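Local structure of 6-aminohexanoate-dimer hydrolase (Bacillus anthracis, 4GB7) at residues Ala148-Leu153 with Glu255-Ile260; Ser245-Asn250 with Gln358-His363; Leu318-Tyr323 with Asp336-Gln341. The protein probably hydrolyses the amide bond of 6-aminohexanoate dimers, as a member of the beta-lactamase superfamily. All blocks are in the same frame, centred on the assembly; numbering follows the deposited sequence.

Contact 1: residues Ala148-Leu153 with Glu255-Ile260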
loop_
_atom_site.group_PDB
_atom_site.type_symbol
_atom_site.label_atom_id
_atom_site.label_comp_id
_atom_site.label_asym_id
_atom_site.label_seq_id
_atom_site.Cartn_x
_atom_site.Cartn_y
_atom_site.Cartn_z
ATOM N N ALA A 148 -1.387 7.935 -7.501
ATOM C CA ALA A 148 -1.158 9.378 -7.398
ATOM C C ALA A 148 -0.434 9.921 -8.611
ATOM O O ALA A 148 -0.796 11.002 -9.100
ATOM C CB ALA A 148 -0.372 9.687 -6.141
ATOM N N ILE A 149 0.586 9.188 -9.080
ATOM C CA ILE A 149 1.390 9.609 -10.240
ATOM C C ILE A 149 0.560 9.493 -11.503
ATOM O O ILE A 149 0.643 10.392 -12.380
ATOM C CB ILE A 149 2.756 8.858 -10.363
ATOM C CG1 ILE A 149 3.601 9.178 -9.101
ATOM C CG2 ILE A 149 3.500 9.239 -11.659
ATOM C CD1 ILE A 149 4.766 8.238 -8.850
ATOM N N ILE A 150 -0.230 8.425 -11.628
ATOM C CA ILE A 150 -1.147 8.343 -12.770
ATOM C C ILE A 150 -2.090 9.550 -12.860
ATOM O O ILE A 150 -2.264 10.180 -13.947
ATOM C CB ILE A 150 -1.978 7.050 -12.756
ATOM C CG1 ILE A 150 -1.075 5.850 -13.144
ATOM C CG2 ILE A 150 -3.175 7.157 -13.721
ATOM C CD1 ILE A 150 -0.567 5.766 -14.588
ATOM N N GLN A 151 -2.648 9.922 -11.724
ATOM C CA GLN A 151 -3.567 11.081 -11.661
ATOM C C GLN A 151 -2.842 12.366 -12.058
ATOM O O GLN A 151 -3.392 13.197 -12.811
ATOM C CB GLN A 151 -4.191 11.235 -10.285
ATOM C CG GLN A 151 -5.423 12.141 -10.252
ATOM C CD GLN A 151 -6.554 11.564 -11.089
ATOM O OE1 GLN A 151 -6.864 10.366 -11.002
ATOM N NE2 GLN A 151 -7.140 12.387 -11.937
ATOM N N SER A 152 -1.602 12.521 -11.573
ATOM C CA SER A 152 -0.772 13.704 -11.907
ATOM C C SER A 152 -0.531 13.744 -13.414
ATOM O O SER A 152 -0.698 14.782 -14.028
ATOM C CB SER A 152 0.564 13.695 -11.172
ATOM O OG SER A 152 0.338 13.609 -9.779
ATOM N N LEU A 153 -0.109 12.625 -13.998
ATOM C CA LEU A 153 0.159 12.601 -15.435
ATOM C C LEU A 153 -1.062 12.882 -16.277
ATOM O O LEU A 153 -0.976 13.556 -17.356
ATOM C CB LEU A 153 0.796 11.262 -15.825
ATOM C CG LEU A 153 2.220 10.981 -15.357
ATOM C CD1 LEU A 153 2.513 9.503 -15.514
ATOM C CD2 LEU A 153 3.231 11.792 -16.131
ATOM N N GLU A 255 0.657 -2.865 -11.636
ATOM C CA GLU A 255 1.919 -3.090 -12.362
ATOM C C GLU A 255 1.801 -2.544 -13.768
ATOM O O GLU A 255 2.776 -1.974 -14.293
ATOM C CB GLU A 255 2.329 -4.545 -12.385
ATOM C CG GLU A 255 2.621 -5.169 -11.016
ATOM C CD GLU A 255 3.751 -4.539 -10.224
ATOM O OE1 GLU A 255 4.546 -3.726 -10.768
ATOM O OE2 GLU A 255 3.816 -4.856 -9.002
ATOM N N THR A 256 0.619 -2.680 -14.367
ATOM C CA THR A 256 0.399 -2.128 -15.720
ATOM C C THR A 256 0.497 -0.593 -15.709
ATOM O O THR A 256 1.148 0.045 -16.556
ATOM C CB THR A 256 -0.924 -2.610 -16.303
ATOM O OG1 THR A 256 -0.930 -4.060 -16.388
ATOM C CG2 THR A 256 -1.162 -2.031 -17.730
ATOM N N LEU A 257 -0.216 0.007 -14.793
ATOM C CA LEU A 257 -0.152 1.452 -14.577
ATOM C C LEU A 257 1.287 1.938 -14.380
ATOM O O LEU A 257 1.685 2.932 -14.923
ATOM C CB LEU A 257 -1.058 1.856 -13.390
ATOM C CG LEU A 257 -2.567 1.716 -13.573
ATOM C CD1 LEU A 257 -3.323 1.968 -12.280
ATOM C CD2 LEU A 257 -3.063 2.655 -14.687
ATOM N N ALA A 258 2.070 1.237 -13.575
ATOM C CA ALA A 258 3.482 1.599 -13.392
ATOM C C ALA A 258 4.294 1.505 -14.689
ATOM O O ALA A 258 5.181 2.322 -14.917
ATOM C CB ALA A 258 4.116 0.806 -12.261
ATOM N N TRP A 259 4.003 0.491 -15.522
ATOM C CA TRP A 259 4.645 0.367 -16.814
ATOM C C TRP A 259 4.344 1.569 -17.673
ATOM O O TRP A 259 5.232 2.121 -18.297
ATOM C CB TRP A 259 4.208 -0.934 -17.486
ATOM C CG TRP A 259 5.018 -1.408 -18.650
ATOM C CD1 TRP A 259 6.100 -0.786 -19.290
ATOM C CD2 TRP A 259 4.849 -2.682 -19.320
ATOM N NE1 TRP A 259 6.598 -1.585 -20.304
ATOM C CE2 TRP A 259 5.857 -2.736 -20.389
ATOM C CE3 TRP A 259 3.981 -3.747 -19.158
ATOM C CZ2 TRP A 259 5.982 -3.837 -21.210
ATOM C CZ3 TRP A 259 4.108 -4.851 -19.994
ATOM C CH2 TRP A 259 5.081 -4.888 -21.008
ATOM N N ILE A 260 3.120 2.062 -17.609
ATOM C CA ILE A 260 2.752 3.284 -18.303
ATOM C C ILE A 260 3.557 4.487 -17.786
ATOM O O ILE A 260 4.108 5.263 -18.575
ATOM C CB ILE A 260 1.247 3.564 -18.185
ATOM C CG1 ILE A 260 0.458 2.460 -18.913
ATOM C CG2 ILE A 260 0.873 4.931 -18.748
ATOM C CD1 ILE A 260 -1.021 2.464 -18.654
#

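Contact 2: residues Ser245-Asn250 with Gln358-His363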
loop_
_atom_site.group_PDB
_atom_site.type_symbol
_atom_site.label_atom_id
_atom_site.label_comp_id
_atom_site.label_asym_id
_atom_site.label_seq_id
_atom_site.Cartn_x
_atom_site.Cartn_y
_atom_site.Cartn_z
ATOM N N SER A 245 -16.495 -4.490 -15.608
ATOM C CA SER A 245 -17.764 -5.148 -15.275
ATOM C C SER A 245 -17.970 -5.429 -13.802
ATOM O O SER A 245 -19.123 -5.473 -13.335
ATOM C CB SER A 245 -17.927 -6.433 -16.087
ATOM O OG SER A 245 -17.048 -7.448 -15.665
ATOM N N VAL A 246 -16.870 -5.605 -13.072
ATOM C CA VAL A 246 -16.921 -5.916 -11.633
ATOM C C VAL A 246 -15.562 -5.588 -11.000
ATOM O O VAL A 246 -14.548 -5.582 -11.682
ATOM C CB VAL A 246 -17.250 -7.403 -11.373
ATOM C CG1 VAL A 246 -16.134 -8.317 -11.890
ATOM C CG2 VAL A 246 -17.561 -7.652 -9.906
ATOM N N PHE A 247 -15.565 -5.353 -9.703
ATOM C CA PHE A 247 -14.336 -5.214 -8.940
ATOM C C PHE A 247 -13.626 -6.566 -8.843
ATOM O O PHE A 247 -14.245 -7.580 -8.480
ATOM C CB PHE A 247 -14.644 -4.669 -7.541
ATOM C CG PHE A 247 -13.454 -4.591 -6.623
ATOM C CD1 PHE A 247 -12.601 -3.526 -6.699
ATOM C CD2 PHE A 247 -13.222 -5.561 -5.654
ATOM C CE1 PHE A 247 -11.532 -3.398 -5.837
ATOM C CE2 PHE A 247 -12.121 -5.451 -4.795
ATOM C CZ PHE A 247 -11.285 -4.359 -4.879
ATOM N N SER A 248 -12.317 -6.567 -9.131
ATOM C CA SER A 248 -11.461 -7.732 -8.951
ATOM C C SER A 248 -10.086 -7.218 -8.592
ATOM O O SER A 248 -9.371 -6.682 -9.451
ATOM C CB SER A 248 -11.386 -8.571 -10.237
ATOM O OG SER A 248 -10.608 -9.730 -10.023
ATOM N N TYR A 249 -9.721 -7.350 -7.315
ATOM C CA TYR A 249 -8.434 -6.842 -6.859
ATOM C C TYR A 249 -7.292 -7.616 -7.509
ATOM O O TYR A 249 -7.239 -8.842 -7.417
ATOM C CB TYR A 249 -8.365 -6.977 -5.360
ATOM C CG TYR A 249 -7.233 -6.252 -4.686
ATOM C CD1 TYR A 249 -7.309 -4.888 -4.394
ATOM C CD2 TYR A 249 -6.128 -6.933 -4.268
ATOM C CE1 TYR A 249 -6.294 -4.237 -3.712
ATOM C CE2 TYR A 249 -5.093 -6.293 -3.608
ATOM C CZ TYR A 249 -5.183 -4.954 -3.325
ATOM O OH TYR A 249 -4.153 -4.377 -2.646
ATOM N N ASN A 250 -6.376 -6.903 -8.176
ATOM C CA ASN A 250 -5.265 -7.560 -8.826
ATOM C C ASN A 250 -4.007 -6.674 -8.856
ATOM O O ASN A 250 -4.016 -5.591 -9.429
ATOM C CB ASN A 250 -5.669 -7.930 -10.263
ATOM C CG ASN A 250 -4.815 -9.038 -10.862
ATOM O OD1 ASN A 250 -3.581 -8.931 -10.940
ATOM N ND2 ASN A 250 -5.489 -10.133 -11.303
ATOM N N GLN A 358 -7.079 3.270 -6.420
ATOM C CA GLN A 358 -6.138 2.537 -5.571
ATOM C C GLN A 358 -6.415 2.662 -4.081
ATOM O O GLN A 358 -5.640 2.139 -3.272
ATOM C CB GLN A 358 -4.664 2.784 -5.926
ATOM C CG GLN A 358 -4.330 2.631 -7.435
ATOM C CD GLN A 358 -4.363 1.176 -7.903
ATOM O OE1 GLN A 358 -3.396 0.430 -7.728
ATOM N NE2 GLN A 358 -5.469 0.782 -8.566
ATOM N N TRP A 359 -7.519 3.330 -3.724
ATOM C CA TRP A 359 -7.939 3.502 -2.303
ATOM C C TRP A 359 -9.258 2.780 -1.955
ATOM O O TRP A 359 -10.215 2.740 -2.742
ATOM C CB TRP A 359 -8.141 4.982 -1.980
ATOM C CG TRP A 359 -6.878 5.768 -1.998
ATOM C CD1 TRP A 359 -6.303 6.435 -3.080
ATOM C CD2 TRP A 359 -6.048 6.077 -0.867
ATOM N NE1 TRP A 359 -5.179 7.067 -2.703
ATOM C CE2 TRP A 359 -4.970 6.886 -1.369
ATOM C CE3 TRP A 359 -6.056 5.721 0.492
ATOM C CZ2 TRP A 359 -3.938 7.326 -0.566
ATOM C CZ3 TRP A 359 -5.029 6.189 1.290
ATOM C CH2 TRP A 359 -3.983 6.984 0.770
ATOM N N TRP A 360 -9.303 2.200 -0.760
ATOM C CA TRP A 360 -10.520 1.635 -0.176
ATOM C C TRP A 360 -11.303 2.721 0.528
ATOM O O TRP A 360 -10.728 3.614 1.195
ATOM C CB TRP A 360 -10.219 0.544 0.851
ATOM C CG TRP A 360 -9.381 -0.605 0.318
ATOM C CD1 TRP A 360 -8.014 -0.660 0.198
ATOM C CD2 TRP A 360 -9.868 -1.893 -0.220
ATOM N NE1 TRP A 360 -7.615 -1.853 -0.338
ATOM C CE2 TRP A 360 -8.692 -2.643 -0.609
ATOM C CE3 TRP A 360 -11.134 -2.461 -0.408
ATOM C CZ2 TRP A 360 -8.780 -3.899 -1.158
ATOM C CZ3 TRP A 360 -11.206 -3.756 -0.911
ATOM C CH2 TRP A 360 -10.067 -4.455 -1.295
ATOM N N ILE A 361 -12.624 2.635 0.396
ATOM C CA ILE A 361 -13.548 3.593 0.991
ATOM C C ILE A 361 -14.568 2.804 1.769
ATOM O O ILE A 361 -15.533 2.273 1.177
ATOM C CB ILE A 361 -14.243 4.443 -0.099
ATOM C CG1 ILE A 361 -13.213 5.131 -0.966
ATOM C CG2 ILE A 361 -15.201 5.434 0.533
ATOM C CD1 ILE A 361 -13.733 5.568 -2.307
ATOM N N PRO A 362 -14.341 2.652 3.094
ATOM C CA PRO A 362 -15.211 1.789 3.886
ATOM C C PRO A 362 -16.624 2.315 4.126
ATOM O O PRO A 362 -17.457 1.581 4.629
ATOM C CB PRO A 362 -14.471 1.729 5.252
ATOM C CG PRO A 362 -13.654 2.985 5.322
ATOM C CD PRO A 362 -13.203 3.145 3.881
ATOM N N HIS A 363 -16.845 3.600 3.883
ATOM C CA HIS A 363 -18.084 4.313 4.291
ATOM C C HIS A 363 -18.373 4.157 5.759
ATOM O O HIS A 363 -19.474 3.765 6.161
ATOM C CB HIS A 363 -19.263 3.858 3.427
ATOM C CG HIS A 363 -19.074 4.184 1.974
ATOM N ND1 HIS A 363 -18.839 3.238 1.020
ATOM C CD2 HIS A 363 -18.996 5.408 1.334
ATOM C CE1 HIS A 363 -18.672 3.855 -0.165
ATOM N NE2 HIS A 363 -18.766 5.167 0.026
HETATM O O HOH W 1 -4.773 -2.287 -0.835
#

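Contact 3: residues Leu318-Tyr323 with Asp336-Gln341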
loop_
_atom_site.group_PDB
_atom_site.type_symbol
_atom_site.label_atom_id
_atom_site.label_comp_id
_atom_site.label_asym_id
_atom_site.label_seq_id
_atom_site.Cartn_x
_atom_site.Cartn_y
_atom_site.Cartn_z
ATOM N N LEU A 318 -4.487 14.181 3.584
ATOM C CA LEU A 318 -5.429 14.853 4.444
ATOM C C LEU A 318 -5.598 16.320 4.031
ATOM O O LEU A 318 -6.709 16.858 4.054
ATOM C CB LEU A 318 -5.017 14.676 5.903
ATOM C CG LEU A 318 -5.977 15.199 6.926
ATOM C CD1 LEU A 318 -7.357 14.472 6.859
ATOM C CD2 LEU A 318 -5.320 15.081 8.314
ATOM N N ASN A 319 -4.515 16.915 3.546
ATOM C CA ASN A 319 -4.497 18.297 3.082
ATOM C C ASN A 319 -4.676 18.403 1.601
ATOM O O ASN A 319 -4.288 19.411 0.999
ATOM C CB ASN A 319 -3.192 18.963 3.509
ATOM C CG ASN A 319 -3.042 19.059 5.020
ATOM O OD1 ASN A 319 -1.930 19.001 5.519
ATOM N ND2 ASN A 319 -4.146 19.215 5.748
ATOM N N ASN A 320 -5.304 17.391 1.006
ATOM C CA ASN A 320 -5.698 17.476 -0.404
ATOM C C ASN A 320 -4.545 17.772 -1.368
ATOM O O ASN A 320 -4.716 18.444 -2.414
ATOM C CB ASN A 320 -6.854 18.463 -0.566
ATOM C CG ASN A 320 -7.998 18.156 0.385
ATOM O OD1 ASN A 320 -8.453 16.998 0.470
ATOM N ND2 ASN A 320 -8.438 19.164 1.139
ATOM N N GLY A 321 -3.378 17.217 -1.043
ATOM C CA GLY A 321 -2.199 17.274 -1.894
ATOM C C GLY A 321 -1.365 18.537 -1.780
ATOM O O GLY A 321 -0.435 18.715 -2.554
ATOM N N GLU A 322 -1.699 19.415 -0.821
ATOM C CA GLU A 322 -0.998 20.647 -0.589
ATOM C C GLU A 322 0.049 20.494 0.516
ATOM O O GLU A 322 -0.242 19.930 1.580
ATOM C CB GLU A 322 -2.012 21.725 -0.204
ATOM C CG GLU A 322 -1.418 23.116 -0.262
ATOM C CD GLU A 322 -2.417 24.211 -0.008
ATOM O OE1 GLU A 322 -3.624 24.020 -0.257
ATOM O OE2 GLU A 322 -1.985 25.282 0.435
ATOM N N TYR A 323 1.248 21.030 0.259
ATOM C CA TYR A 323 2.384 21.086 1.246
ATOM C C TYR A 323 3.021 22.461 1.186
ATOM O O TYR A 323 3.465 22.884 0.112
ATOM C CB TYR A 323 3.420 20.017 0.935
ATOM C CG TYR A 323 4.550 19.925 1.928
ATOM C CD1 TYR A 323 4.376 19.255 3.113
ATOM C CD2 TYR A 323 5.764 20.551 1.706
ATOM C CE1 TYR A 323 5.393 19.192 4.048
ATOM C CE2 TYR A 323 6.783 20.474 2.611
ATOM C CZ TYR A 323 6.601 19.778 3.772
ATOM O OH TYR A 323 7.595 19.753 4.709
ATOM N N ASP A 336 -12.182 13.239 -5.163
ATOM C CA ASP A 336 -12.911 12.178 -5.856
ATOM C C ASP A 336 -13.213 11.000 -4.926
ATOM O O ASP A 336 -14.300 10.416 -4.978
ATOM C CB ASP A 336 -12.153 11.689 -7.084
ATOM C CG ASP A 336 -12.139 12.715 -8.208
ATOM O OD1 ASP A 336 -12.772 13.782 -8.064
ATOM O OD2 ASP A 336 -11.464 12.456 -9.242
ATOM N N ILE A 337 -12.267 10.676 -4.057
ATOM C CA ILE A 337 -12.479 9.636 -3.099
ATOM C C ILE A 337 -13.604 9.975 -2.152
ATOM O O ILE A 337 -14.497 9.146 -1.903
ATOM C CB ILE A 337 -11.204 9.319 -2.328
ATOM C CG1 ILE A 337 -10.203 8.614 -3.260
ATOM C CG2 ILE A 337 -11.529 8.488 -1.113
ATOM C CD1 ILE A 337 -8.755 8.655 -2.773
ATOM N N LYS A 338 -13.581 11.199 -1.624
ATOM C CA LYS A 338 -14.585 11.625 -0.643
ATOM C C LYS A 338 -15.980 11.749 -1.231
ATOM O O LYS A 338 -16.944 11.625 -0.526
ATOM C CB LYS A 338 -14.110 12.884 0.084
ATOM C CG LYS A 338 -12.867 12.564 0.950
ATOM C CD LYS A 338 -12.400 13.733 1.810
ATOM C CE LYS A 338 -11.858 14.873 0.971
ATOM N NZ LYS A 338 -11.177 15.914 1.800
ATOM N N ASN A 339 -16.081 11.910 -2.536
ATOM C CA ASN A 339 -17.383 11.930 -3.227
ATOM C C ASN A 339 -17.932 10.559 -3.663
ATOM O O ASN A 339 -19.020 10.491 -4.257
ATOM C CB ASN A 339 -17.267 12.860 -4.458
ATOM C CG ASN A 339 -17.219 14.318 -4.082
ATOM O OD1 ASN A 339 -17.721 14.736 -3.030
ATOM N ND2 ASN A 339 -16.617 15.107 -4.938
ATOM N N VAL A 340 -17.207 9.469 -3.377
ATOM C CA VAL A 340 -17.696 8.119 -3.701
ATOM C C VAL A 340 -18.795 7.730 -2.702
ATOM O O VAL A 340 -18.512 7.517 -1.517
ATOM C CB VAL A 340 -16.570 7.034 -3.795
ATOM C CG1 VAL A 340 -17.126 5.635 -4.078
ATOM C CG2 VAL A 340 -15.578 7.369 -4.890
ATOM N N GLN A 341 -20.036 7.611 -3.184
ATOM C CA GLN A 341 -21.159 7.241 -2.304
ATOM C C GLN A 341 -21.319 5.733 -2.153
ATOM O O GLN A 341 -20.808 4.979 -2.974
ATOM C CB GLN A 341 -22.460 7.842 -2.823
ATOM C CG GLN A 341 -22.371 9.353 -2.901
ATOM C CD GLN A 341 -23.708 10.011 -2.758
ATOM O OE1 GLN A 341 -24.436 10.159 -3.729
ATOM N NE2 GLN A 341 -24.039 10.418 -1.538
HETATM O O HOH W 2 -9.203 15.946 4.222
#

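Contact 1: residues Ala148-Leu153 with Glu255-Ile260
I150 and L257 meet with their side chains at about a right angle, each projecting from its own helix toward the other. The gamma-1 arm of I150 does the reaching. Its CG1 sits anti to the carbonyl carbon (chi1 -73°), and I150 CD1 continues from it to lie 4.0 Å from CD2 of L257. I150 CD1 also stands 3.6 Å from the backbone O of L257, so it packs against the helix backbone as well as the leucine branch. I150 CG1 comes 4.0 Å from CB of L257. One turn further on, CG2 of I260 touches the flank of I150 more loosely, 4.5 Å from I150 CD1. These apolar chains join helices 143-155 and 251-265 within the helical part of a serine beta-lactamase-type fold; the first begins at K143 of the probable SxxK motif. Beta-branched isoleucine gives a broad, stiff surface, while leucine offers a forked end, and both suit a buried interface with no polar side chain in the contact. L185 and M186 of helix 182-186 pack on L257, and L161 touches I150. S152 OG bonds to A148 O at 2.9 Å, satisfying its buried hydroxyl within its helix.

Contact 2: residues Ser245-Asn250 with Gln358-His363
The six-membered half of the W360 indole meets F247 and Y249 at neighbouring rim atoms, CH2 and CZ2, with both rings on the same side of its plane, in an aromatic cluster beside the probable active site of a serine beta-lactamase-type fold. The residue belongs to strand 359-361, and its CB does not point straight at the loop 245-250. Setting CG anti to the carbonyl carbon (chi1 -57°) swings the ring across. CZ3 of W360 then lies 4.0 Å from CZ of F247, and at the outer corner CH2 of W360 approaches CZ of F247 to 3.8 Å. Here the edge of phenylalanine is turned toward the indole face in an offset edge-to-face pair, with planes at 68°. W360 CZ2 meets Y249, lying 3.6 Å from Y249 CE1, the planes inclined at 31°. Large flat residues suit this place because one indole can serve two neighbours through adjacent rim atoms. Y355 of strand 354-356 adds a fourth ring, meeting W360 edge-to-face and also touching F247 and Y249. The phenol of Y249 hydrogen-bonds to S140. S140, K143 and Y249 fit the SxxK and tyrosine pattern of this superfamily, consistent with an active-site position. A nitrate ion, probably from the crystallisation liquor, lies close by. The pyrrole side of the indole remains polar: a water in the ring plane accepts from W360 NE1 at 2.9 Å and lies 2.8 Å from Y249 OH.

Contact 3: residues Leu318-Tyr323 with Asp336-Gln341
K338 stretches from the last turn of helix 332-338 to N320, in the turn that follows helix 307-318, and ammonium meets amide there. Along 336-341, D336 comes first, its carboxylate turned away from this meeting while its side chain touches H356. I337 follows on the buried side of the helix, where its apolar branches pack on W359 and I361 of strand 359-361. K338 is the residue that crosses to the turn. Its CB points toward the turn, CG lies anti to the carbonyl carbon (chi1 -66°), and the otherwise extended chain bends at chi3 (-67°) to bring NZ round to the asparagine. A long, flexible, charged side chain suits this exposed site, where the backbones stay well apart, with N320 CA 10.5 Å from D336 CA. K338 NZ donates to N320 OD1 over 3.2 Å, in the carbonyl plane and on a lone pair, at a C=O...donor angle of 131°. The same oxygen also accepts from T334 OG1, its stronger partner, and the lysine is a second donor to it. K338 NZ has a further link through a water, 3.1 Å away, which donates to L318 O at 2.7 Å. Beyond K338 the helix ends: N339 is exposed, and V340 N bonds to I337 O at 3.1 Å. V340 turns its apolar side chain to I361, and Q341 carries the chain onward at the surface. On the facing side, N320 and G321 adopt positive phi, which asparagine and glycine accept most readily; G321 N bonds to L316 O and N320 N to L317 O, closing helix 307-318 in a Schellman motif that overlaps the type I' turn N319-E322.

How the contacts relate
Contact 1 is the buried one of the three, joining helix to helix mainly through aliphatic side chains. Contacts 2 and 3 lie at the surface and admit water: contact 2 is aromatic with one bridging water, whereas contact 3 is polar, carried by a lysine and an asparagine. Contacts 1 and 2 alternate along the chain, and loop 245-250 leads into helix 251-265; contact 2 holds Y249 of the probable SxxK pattern, and L257 of contact 1 lies near those residues without touching them. Contact 3 is nested within the loop closed by contact 2 and touches it: H363 NE2 lies 2.8 Å from V340 O, a probable hydrogen bond. The three centres are about 17 to 18 Å apart.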